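Local structure of EST1E (Clostridium proteoclasticum, 2WTM) at residues 14-19 and 59-64; 27-32 and 97-102; 125-130 and 242-247. The protein hydrolyses ester bonds as a promiscuous feruloyl esterase of the alpha/beta-hydrolase class, probably releasing ferulic acid from plant cell-wall material in the rumen. All blocks are in the same frame, centred on the assembly; numbering follows the deposited sequence.

Contact 1. Residues 14-19 and 59-64; sequences NAYLDM and TLRADM
Thr59 opens the pairing with a doubled backbone bond to Asp18, each N-H reaching the other's carbonyl at 2.9 Å from N to O. Its OG1, held also by Asn53 of helix 43-54, shares a water with Arg61, whose NE donates to it. On the other face, Leu60 turns CD1 in between Ala15 CB, 4.0 Å away, and Leu17 CB. Arg61 pairs with Tyr16, whose N is 2.8 Å from Arg61 O, and its guanidinium is covered on one face by Tyr16 CB and CG, the ring itself being met obliquely. A bend at chi3 (-70°) carries the group toward strand 11-18, with Tyr16 CB 3.3 Å from NH2 and ring and guanidinium planes 27° apart. At the edge of the group, NH2 forms a salt bridge to Asp18 OD2 (2.9 Å), arriving on the syn side of the carboxylate, while NH1 is taken by Ser40 O. The cation is thus fixed at face and edge. Ala62 sits beside Ala15, and just past the paired strands Asp63 N donates to Asn14 O. Asp63 OD2 receives Asn14 ND2 at 3.0 Å from above the carboxylate plane, and it also accepts from Lys69 N; Ser40 holds OD1. Such antiparallel pairing of strands 11-18 and 58-62, at the N-terminal side of an otherwise largely parallel sheet, is characteristic of the alpha/beta-hydrolase fold.

Contact 2. Residues 27-32 and 97-102; sequences CPLCII and DFVTDI
Cys27 O takes the N-H of Thr100 at 2.9 Å from O to N, and the CA of Val99 adds a C-H...O contact at 3.4 Å to the same oxygen. The N-H of the same cysteine donates to Phe98 O (3.0 Å). After Thr100 the register slips by one residue, a beta bulge, and the next bond runs from Leu29 N to Asp101 O (2.9 Å). Thr100 OG1, placed between its own N and carbonyl carbon (chi1 61°), lies alongside the Pro28 ring, 3.1 Å from its N. Proline has no N-H to give, and the hydroxyl meets the ring by contact alone. The remaining side-chain contacts across the strands are apolar. Cys27 SG approaches the Phe98 ring obliquely, a sulfur-aromatic contact with 3.7 Å to CD1. Both methyls of Val99 rest against Leu29 CB, and further along Ile31 CD1 crosses Ile102 CG2 at 3.9 Å, under helix 79-93. Adhesion at this end of the parallel pair of strands 27-33 and 99-107 therefore comes from main-chain bonds and dispersion, with no charged pair bridging the two segments.

Contact 3. Residues 125-130 and 242-247; sequences IKALIP and KEFMLE
Phe244 reaches from helix 234-249 to the strand, where Ala127 and Ile129 receive it. Its ring enters obliquely to both: the CB of Ala127 lies 4.0 Å from CZ, and the CG1 of Ile129 lies 3.9 Å from CE2. Ile129 and Phe244 slide past one another in opposite directions, the isoleucine pointing out from the sheet as the phenylalanine points in. The extended first torsion of Phe244, with CG trans to the main-chain nitrogen (chi1 170°), carries the ring across the gap. Beyond the ring, the CD1 of Ile129 crosses the side chain of Met245, 3.7 Å from CG and 4.0 Å from SD. Bends at chi2 (-59°) and chi3 of Met245 bring CG and SD against Ile129 CD1, while CE turns away. No hydrogen bond joins the two segments; the side-chain contacts are apolar and buried. Helix and strand run antiparallel, at 172°, the axes of the two segments approaching to 10.2 Å, the layering of an alpha/beta-hydrolase, in which helices cover both faces of the central sheet. The next shell completes the setting. Leu193 of strand 192-197 also touches Phe244, and Tyr103 of strand 99-107 borders Ala127, so that strands flanking 125-131 contribute to the floor beneath the helix. Ile55 lies against Met245. Main-chain bonds from Ala127 and Ile129 to Met104, and from Leu128 to Pro191 and Leu193, hold the strand in the sheet. Near the C-terminal end of the helix, Lys126 NZ bonds to Gln248 O and to Tyr103 OH.

Overall arrangement
The three contacts step across one mixed sheet, in which strands 11-18, 58-62, 27-33, 99-107 and 125-131 lie side by side. Contacts 1 and 2, centres 12 Å apart, are joined by probable bonds of Leu60 N to Cys30 O and Leu60 O to Ile32 N, each 2.9 Å, while Met19 packs on Phe98 and Cys27. Contacts 2 and 3, centres also 12 Å apart, meet through a probable hydrogen bond of Lys126 N to Ile102 O. Contacts 1 and 3 do not touch, their nearest atoms being about 8 Å apart. Strand 99-107 leads into a probable nucleophile elbow at Ser108, consistent with a Ser108-His228-Asp200 triad; Ile129 of contact 3 lies near that elbow without touching it.

Contact 1. Residues 14-19 and 59-64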
loop_
_atom_site.group_PDB
_atom_site.type_symbol
_atom_site.label_atom_id
_atom_site.label_comp_id
_atom_site.label_asym_id
_atom_site.label_seq_id
_atom_site.Cartn_x
_atom_site.Cartn_y
_atom_site.Cartn_z
ATOM N N ASN A 14 -17.453 -1.755 -8.624
ATOM C CA ASN A 14 -18.403 -1.309 -9.652
ATOM C C ASN A 14 -17.644 -0.543 -10.754
ATOM O O ASN A 14 -16.905 0.376 -10.455
ATOM C CB ASN A 14 -19.400 -0.392 -9.063
ATOM C CG ASN A 14 -20.474 0.045 -10.084
ATOM O OD1 ASN A 14 -21.156 -0.803 -10.713
ATOM N ND2 ASN A 14 -20.622 1.369 -10.246
ATOM N N ALA A 15 -17.948 -0.796 -11.987
ATOM C CA ALA A 15 -17.296 -0.051 -13.077
ATOM C C ALA A 15 -18.202 0.114 -14.278
ATOM O O ALA A 15 -19.082 -0.733 -14.505
ATOM C CB ALA A 15 -16.078 -0.755 -13.463
ATOM N N TYR A 16 -17.935 1.151 -15.062
ATOM C CA TYR A 16 -18.755 1.462 -16.244
ATOM C C TYR A 16 -17.810 1.450 -17.422
ATOM O O TYR A 16 -16.840 2.228 -17.428
ATOM C CB TYR A 16 -19.409 2.869 -16.144
ATOM C CG TYR A 16 -20.268 3.027 -14.893
ATOM C CD1 TYR A 16 -21.597 2.595 -14.876
ATOM C CD2 TYR A 16 -19.770 3.606 -13.760
ATOM C CE1 TYR A 16 -22.376 2.747 -13.748
ATOM C CE2 TYR A 16 -20.528 3.752 -12.623
ATOM C CZ TYR A 16 -21.835 3.309 -12.617
ATOM O OH TYR A 16 -22.624 3.485 -11.511
ATOM N N LEU A 17 -18.087 0.624 -18.431
ATOM C CA LEU A 17 -17.343 0.642 -19.663
ATOM C C LEU A 17 -18.192 1.367 -20.703
ATOM O O LEU A 17 -19.350 0.955 -20.960
ATOM C CB LEU A 17 -17.066 -0.796 -20.116
ATOM C CG LEU A 17 -16.352 -0.960 -21.455
ATOM C CD1 LEU A 17 -14.990 -0.275 -21.544
ATOM C CD2 LEU A 17 -16.227 -2.488 -21.733
ATOM N N ASP A 18 -17.642 2.430 -21.276
ATOM C CA ASP A 18 -18.326 3.171 -22.347
ATOM C C ASP A 18 -17.468 3.195 -23.551
ATOM O O ASP A 18 -16.276 3.518 -23.506
ATOM C CB ASP A 18 -18.639 4.582 -21.938
ATOM C CG ASP A 18 -19.731 4.657 -20.912
ATOM O OD1 ASP A 18 -20.954 4.690 -21.275
ATOM O OD2 ASP A 18 -19.379 4.655 -19.717
ATOM N N MET A 19 -18.081 2.822 -24.689
ATOM C CA MET A 19 -17.370 2.712 -25.945
ATOM C C MET A 19 -17.607 3.931 -26.827
ATOM O O MET A 19 -18.598 4.616 -26.659
ATOM C CB MET A 19 -17.831 1.481 -26.713
ATOM C CG MET A 19 -17.566 0.149 -25.984
ATOM S SD MET A 19 -15.842 -0.280 -25.696
ATOM C CE MET A 19 -15.101 -0.340 -27.246
ATOM N N THR A 59 -13.807 4.257 -22.261
ATOM C CA THR A 59 -13.519 4.671 -20.881
ATOM C C THR A 59 -13.962 3.600 -19.931
ATOM O O THR A 59 -14.984 2.913 -20.143
ATOM C CB THR A 59 -14.201 5.993 -20.550
ATOM O OG1 THR A 59 -15.636 5.911 -20.825
ATOM C CG2 THR A 59 -13.519 7.142 -21.342
ATOM N N LEU A 60 -13.211 3.486 -18.824
ATOM C CA LEU A 60 -13.580 2.557 -17.771
ATOM C C LEU A 60 -13.517 3.378 -16.522
ATOM O O LEU A 60 -12.424 3.672 -15.983
ATOM C CB LEU A 60 -12.671 1.318 -17.731
ATOM C CG LEU A 60 -12.925 0.149 -16.761
ATOM C CD1 LEU A 60 -14.332 -0.424 -17.025
ATOM C CD2 LEU A 60 -11.877 -0.860 -16.959
ATOM N N ARG A 61 -14.690 3.818 -16.072
ATOM C CA ARG A 61 -14.858 4.492 -14.830
ATOM C C ARG A 61 -15.004 3.462 -13.727
ATOM O O ARG A 61 -15.870 2.592 -13.814
ATOM C CB ARG A 61 -16.074 5.439 -14.840
ATOM C CG ARG A 61 -16.025 6.633 -15.796
ATOM C CD ARG A 61 -17.358 7.310 -15.903
ATOM N NE ARG A 61 -18.313 6.462 -16.624
ATOM C CZ ARG A 61 -19.618 6.536 -16.471
ATOM N NH1 ARG A 61 -20.106 7.329 -15.574
ATOM N NH2 ARG A 61 -20.456 5.828 -17.245
ATOM N N ALA A 62 -14.184 3.516 -12.658
ATOM C CA ALA A 62 -14.268 2.506 -11.588
ATOM C C ALA A 62 -14.479 3.196 -10.257
ATOM O O ALA A 62 -13.750 4.184 -9.931
ATOM C CB ALA A 62 -12.927 1.727 -11.544
ATOM N N ASP A 63 -15.442 2.717 -9.488
ATOM C CA ASP A 63 -15.689 3.145 -8.143
ATOM C C ASP A 63 -14.665 2.376 -7.246
ATOM O O ASP A 63 -14.542 1.149 -7.303
ATOM C CB ASP A 63 -17.103 2.797 -7.686
ATOM C CG ASP A 63 -18.160 3.662 -8.323
ATOM O OD1 ASP A 63 -17.814 4.783 -8.757
ATOM O OD2 ASP A 63 -19.349 3.195 -8.298
ATOM N N MET A 64 -13.919 3.122 -6.461
ATOM C CA MET A 64 -12.929 2.550 -5.581
ATOM C C MET A 64 -13.517 2.030 -4.302
ATOM O O MET A 64 -14.662 2.247 -3.959
ATOM C CB MET A 64 -11.855 3.635 -5.289
ATOM C CG MET A 64 -11.195 4.216 -6.583
ATOM S SD MET A 64 -10.039 3.011 -7.257
ATOM C CE MET A 64 -11.053 2.071 -8.439
HETATM O O HOH W 1 -17.030 4.864 -18.752
HETATM O O HOH W 2 -21.259 4.883 -9.552
#

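Contact 2. Residues 27-32 and 97-102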
loop_
_atom_site.group_PDB
_atom_site.type_symbol
_atom_site.label_atom_id
_atom_site.label_comp_id
_atom_site.label_asym_id
_atom_site.label_seq_id
_atom_site.Cartn_x
_atom_site.Cartn_y
_atom_site.Cartn_z
ATOM N N CYS A 27 -9.714 0.205 -30.141
ATOM C CA CYS A 27 -9.608 1.597 -29.756
ATOM C C CYS A 27 -8.829 1.694 -28.437
ATOM O O CYS A 27 -8.686 0.680 -27.732
ATOM C CB CYS A 27 -10.972 2.233 -29.544
ATOM S SG CYS A 27 -12.031 1.447 -28.360
ATOM N N PRO A 28 -8.337 2.905 -28.130
ATOM C CA PRO A 28 -7.695 3.111 -26.815
ATOM C C PRO A 28 -8.709 3.075 -25.688
ATOM O O PRO A 28 -9.913 3.198 -25.903
ATOM C CB PRO A 28 -7.087 4.498 -26.923
ATOM C CG PRO A 28 -7.114 4.851 -28.386
ATOM C CD PRO A 28 -8.322 4.147 -28.928
ATOM N N LEU A 29 -8.237 2.952 -24.447
ATOM C CA LEU A 29 -9.117 2.887 -23.276
ATOM C C LEU A 29 -8.500 3.799 -22.183
ATOM O O LEU A 29 -7.286 3.705 -21.927
ATOM C CB LEU A 29 -9.154 1.495 -22.721
ATOM C CG LEU A 29 -9.889 1.368 -21.398
ATOM C CD1 LEU A 29 -11.282 1.237 -21.679
ATOM C CD2 LEU A 29 -9.429 0.191 -20.567
ATOM N N CYS A 30 -9.307 4.673 -21.604
ATOM C CA CYS A 30 -8.863 5.477 -20.454
ATOM C C CYS A 30 -9.588 5.037 -19.209
ATOM O O CYS A 30 -10.808 5.040 -19.131
ATOM C CB CYS A 30 -9.046 6.926 -20.662
ATOM S SG CYS A 30 -8.336 8.032 -19.445
ATOM N N ILE A 31 -8.810 4.656 -18.179
ATOM C CA ILE A 31 -9.296 4.389 -16.848
ATOM C C ILE A 31 -9.476 5.737 -16.116
ATOM O O ILE A 31 -8.578 6.589 -16.118
ATOM C CB ILE A 31 -8.337 3.466 -16.085
ATOM C CG1 ILE A 31 -8.270 2.079 -16.759
ATOM C CG2 ILE A 31 -8.819 3.231 -14.655
ATOM C CD1 ILE A 31 -7.078 1.221 -16.340
ATOM N N ILE A 32 -10.613 5.920 -15.474
ATOM C CA ILE A 32 -10.966 7.195 -14.811
ATOM C C ILE A 32 -11.308 6.899 -13.369
ATOM O O ILE A 32 -12.233 6.123 -13.076
ATOM C CB ILE A 32 -12.214 7.890 -15.467
ATOM C CG1 ILE A 32 -11.908 8.086 -16.952
ATOM C CG2 ILE A 32 -12.432 9.235 -14.833
ATOM C CD1 ILE A 32 -13.114 8.700 -17.717
ATOM N N ASP A 97 -9.998 -7.511 -25.541
ATOM C CA ASP A 97 -9.426 -7.684 -26.876
ATOM C C ASP A 97 -9.383 -6.425 -27.737
ATOM O O ASP A 97 -8.477 -6.251 -28.545
ATOM C CB ASP A 97 -10.226 -8.768 -27.629
ATOM C CG ASP A 97 -9.902 -10.148 -27.160
ATOM O OD1 ASP A 97 -8.780 -10.369 -26.617
ATOM O OD2 ASP A 97 -10.777 -11.040 -27.364
ATOM N N PHE A 98 -10.375 -5.568 -27.574
ATOM C CA PHE A 98 -10.451 -4.330 -28.352
ATOM C C PHE A 98 -9.426 -3.283 -27.972
ATOM O O PHE A 98 -9.152 -2.398 -28.748
ATOM C CB PHE A 98 -11.842 -3.694 -28.287
ATOM C CG PHE A 98 -12.188 -3.072 -26.953
ATOM C CD1 PHE A 98 -11.736 -1.795 -26.608
ATOM C CD2 PHE A 98 -12.949 -3.768 -26.047
ATOM C CE1 PHE A 98 -12.073 -1.238 -25.365
ATOM C CE2 PHE A 98 -13.291 -3.212 -24.847
ATOM C CZ PHE A 98 -12.858 -1.948 -24.509
ATOM N N VAL A 99 -8.855 -3.375 -26.766
ATOM C CA VAL A 99 -7.969 -2.311 -26.302
ATOM C C VAL A 99 -6.671 -2.253 -27.067
ATOM O O VAL A 99 -5.986 -3.241 -27.267
ATOM C CB VAL A 99 -7.693 -2.440 -24.767
ATOM C CG1 VAL A 99 -6.757 -1.328 -24.309
ATOM C CG2 VAL A 99 -8.952 -2.311 -24.030
ATOM N N THR A 100 -6.325 -1.060 -27.492
ATOM C CA THR A 100 -5.015 -0.765 -27.989
ATOM C C THR A 100 -4.101 -0.271 -26.858
ATOM O O THR A 100 -3.477 -1.072 -26.163
ATOM C CB THR A 100 -5.052 0.210 -29.189
ATOM O OG1 THR A 100 -5.629 1.481 -28.859
ATOM C CG2 THR A 100 -5.871 -0.436 -30.339
ATOM N N ASP A 101 -4.047 1.030 -26.671
ATOM C CA ASP A 101 -3.281 1.627 -25.585
ATOM C C ASP A 101 -4.202 1.952 -24.382
ATOM O O ASP A 101 -5.381 2.264 -24.536
ATOM C CB ASP A 101 -2.623 2.892 -26.046
ATOM C CG ASP A 101 -1.727 2.706 -27.260
ATOM O OD1 ASP A 101 -0.746 1.929 -27.135
ATOM O OD2 ASP A 101 -1.999 3.361 -28.297
ATOM N N ILE A 102 -3.607 1.969 -23.160
ATOM C CA ILE A 102 -4.381 2.299 -21.960
ATOM C C ILE A 102 -3.867 3.622 -21.389
ATOM O O ILE A 102 -2.643 3.846 -21.390
ATOM C CB ILE A 102 -4.263 1.180 -20.893
ATOM C CG1 ILE A 102 -4.733 -0.154 -21.529
ATOM C CG2 ILE A 102 -5.018 1.516 -19.603
ATOM C CD1 ILE A 102 -4.541 -1.341 -20.643
#

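Contact 3. Residues 125-130 and 242-247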
loop_
_atom_site.group_PDB
_atom_site.type_symbol
_atom_site.label_atom_id
_atom_site.label_comp_id
_atom_site.label_asym_id
_atom_site.label_seq_id
_atom_site.Cartn_x
_atom_site.Cartn_y
_atom_site.Cartn_z
ATOM N N ILE A 125 0.894 2.383 -19.232
ATOM C CA ILE A 125 0.035 3.584 -19.293
ATOM C C ILE A 125 0.672 4.621 -20.177
ATOM O O ILE A 125 1.723 5.178 -19.844
ATOM C CB ILE A 125 -0.245 4.158 -17.867
ATOM C CG1 ILE A 125 -0.780 3.069 -16.937
ATOM C CG2 ILE A 125 -1.098 5.407 -17.972
ATOM C CD1 ILE A 125 -2.077 2.460 -17.501
ATOM N N LYS A 126 0.004 4.949 -21.288
ATOM C CA LYS A 126 0.631 5.723 -22.324
ATOM C C LYS A 126 0.709 7.234 -22.064
ATOM O O LYS A 126 1.607 7.937 -22.524
ATOM C CB LYS A 126 -0.102 5.424 -23.624
ATOM C CG LYS A 126 0.489 6.162 -24.867
ATOM C CD LYS A 126 -0.132 5.475 -26.105
ATOM C CE LYS A 126 0.308 6.119 -27.476
ATOM N NZ LYS A 126 -0.038 7.487 -27.457
ATOM N N ALA A 127 -0.292 7.763 -21.369
ATOM C CA ALA A 127 -0.320 9.124 -20.884
ATOM C C ALA A 127 -1.238 9.226 -19.655
ATOM O O ALA A 127 -2.020 8.288 -19.427
ATOM C CB ALA A 127 -0.785 10.109 -21.986
ATOM N N LEU A 128 -1.183 10.355 -18.967
ATOM C CA LEU A 128 -1.738 10.487 -17.608
ATOM C C LEU A 128 -2.359 11.847 -17.488
ATOM O O LEU A 128 -1.756 12.870 -17.853
ATOM C CB LEU A 128 -0.582 10.349 -16.607
ATOM C CG LEU A 128 -0.957 10.665 -15.189
ATOM C CD1 LEU A 128 -1.910 9.691 -14.593
ATOM C CD2 LEU A 128 0.315 10.679 -14.413
ATOM N N ILE A 129 -3.561 11.881 -16.937
ATOM C CA ILE A 129 -4.314 13.120 -16.703
ATOM C C ILE A 129 -4.794 13.304 -15.264
ATOM O O ILE A 129 -5.904 12.916 -14.936
ATOM C CB ILE A 129 -5.522 13.202 -17.661
ATOM C CG1 ILE A 129 -5.035 12.950 -19.086
ATOM C CG2 ILE A 129 -6.125 14.595 -17.545
ATOM C CD1 ILE A 129 -6.154 12.880 -20.080
ATOM N N PRO A 130 -3.965 13.920 -14.412
ATOM C CA PRO A 130 -4.447 14.225 -13.068
ATOM C C PRO A 130 -5.233 15.527 -13.071
ATOM O O PRO A 130 -4.665 16.581 -13.307
ATOM C CB PRO A 130 -3.142 14.294 -12.260
ATOM C CG PRO A 130 -2.112 13.724 -13.140
ATOM C CD PRO A 130 -2.539 14.168 -14.513
ATOM N N LYS A 242 -9.476 17.019 -24.238
ATOM C CA LYS A 242 -9.680 16.689 -25.637
ATOM C C LYS A 242 -8.472 16.978 -26.505
ATOM O O LYS A 242 -8.021 16.114 -27.225
ATOM C CB LYS A 242 -10.906 17.428 -26.146
ATOM C CG LYS A 242 -11.235 17.112 -27.597
ATOM C CD LYS A 242 -12.248 18.144 -28.186
ATOM C CE LYS A 242 -12.926 17.575 -29.427
ATOM N NZ LYS A 242 -13.902 18.553 -30.075
ATOM N N GLU A 243 -7.905 18.180 -26.394
ATOM C CA GLU A 243 -6.761 18.553 -27.252
ATOM C C GLU A 243 -5.498 17.717 -26.950
ATOM O O GLU A 243 -4.816 17.179 -27.793
ATOM C CB GLU A 243 -6.426 20.030 -27.064
ATOM C CG GLU A 243 -7.466 20.956 -27.795
ATOM C CD GLU A 243 -7.274 22.481 -27.579
ATOM O OE1 GLU A 243 -6.124 22.930 -27.216
ATOM O OE2 GLU A 243 -8.307 23.214 -27.780
ATOM N N PHE A 244 -5.356 17.441 -25.532
ATOM C CA PHE A 244 -4.204 16.660 -25.172
ATOM C C PHE A 244 -4.288 15.238 -25.661
ATOM O O PHE A 244 -3.298 14.658 -26.124
ATOM C CB PHE A 244 -4.045 16.750 -23.615
ATOM C CG PHE A 244 -3.036 15.795 -23.035
ATOM C CD1 PHE A 244 -1.707 16.095 -23.037
ATOM C CD2 PHE A 244 -3.443 14.609 -22.475
ATOM C CE1 PHE A 244 -0.783 15.216 -22.452
ATOM C CE2 PHE A 244 -2.526 13.703 -21.928
ATOM C CZ PHE A 244 -1.195 14.053 -21.907
ATOM N N MET A 245 -5.483 14.672 -25.519
ATOM C CA MET A 245 -5.733 13.281 -25.897
ATOM C C MET A 245 -5.731 13.088 -27.414
ATOM O O MET A 245 -5.174 12.104 -27.893
ATOM C CB MET A 245 -6.995 12.734 -25.202
ATOM C CG MET A 245 -6.736 12.303 -23.710
ATOM S SD MET A 245 -5.465 11.034 -23.544
ATOM C CE MET A 245 -6.257 9.648 -24.309
ATOM N N LEU A 246 -6.248 14.062 -28.137
ATOM C CA LEU A 246 -6.116 14.005 -29.622
ATOM C C LEU A 246 -4.676 13.972 -30.018
ATOM O O LEU A 246 -4.326 13.196 -30.938
ATOM C CB LEU A 246 -6.831 15.171 -30.290
ATOM C CG LEU A 246 -8.300 15.016 -30.385
ATOM C CD1 LEU A 246 -8.923 16.308 -30.841
ATOM C CD2 LEU A 246 -8.703 13.867 -31.255
ATOM N N GLU A 247 -3.812 14.765 -29.364
ATOM C CA GLU A 247 -2.375 14.697 -29.616
ATOM C C GLU A 247 -1.786 13.318 -29.313
ATOM O O GLU A 247 -0.908 12.857 -30.023
ATOM C CB GLU A 247 -1.609 15.775 -28.850
ATOM C CG GLU A 247 -0.063 15.700 -28.914
ATOM C CD GLU A 247 0.638 16.945 -28.361
ATOM O OE1 GLU A 247 -0.020 17.982 -28.162
ATOM O OE2 GLU A 247 1.880 16.894 -28.164
#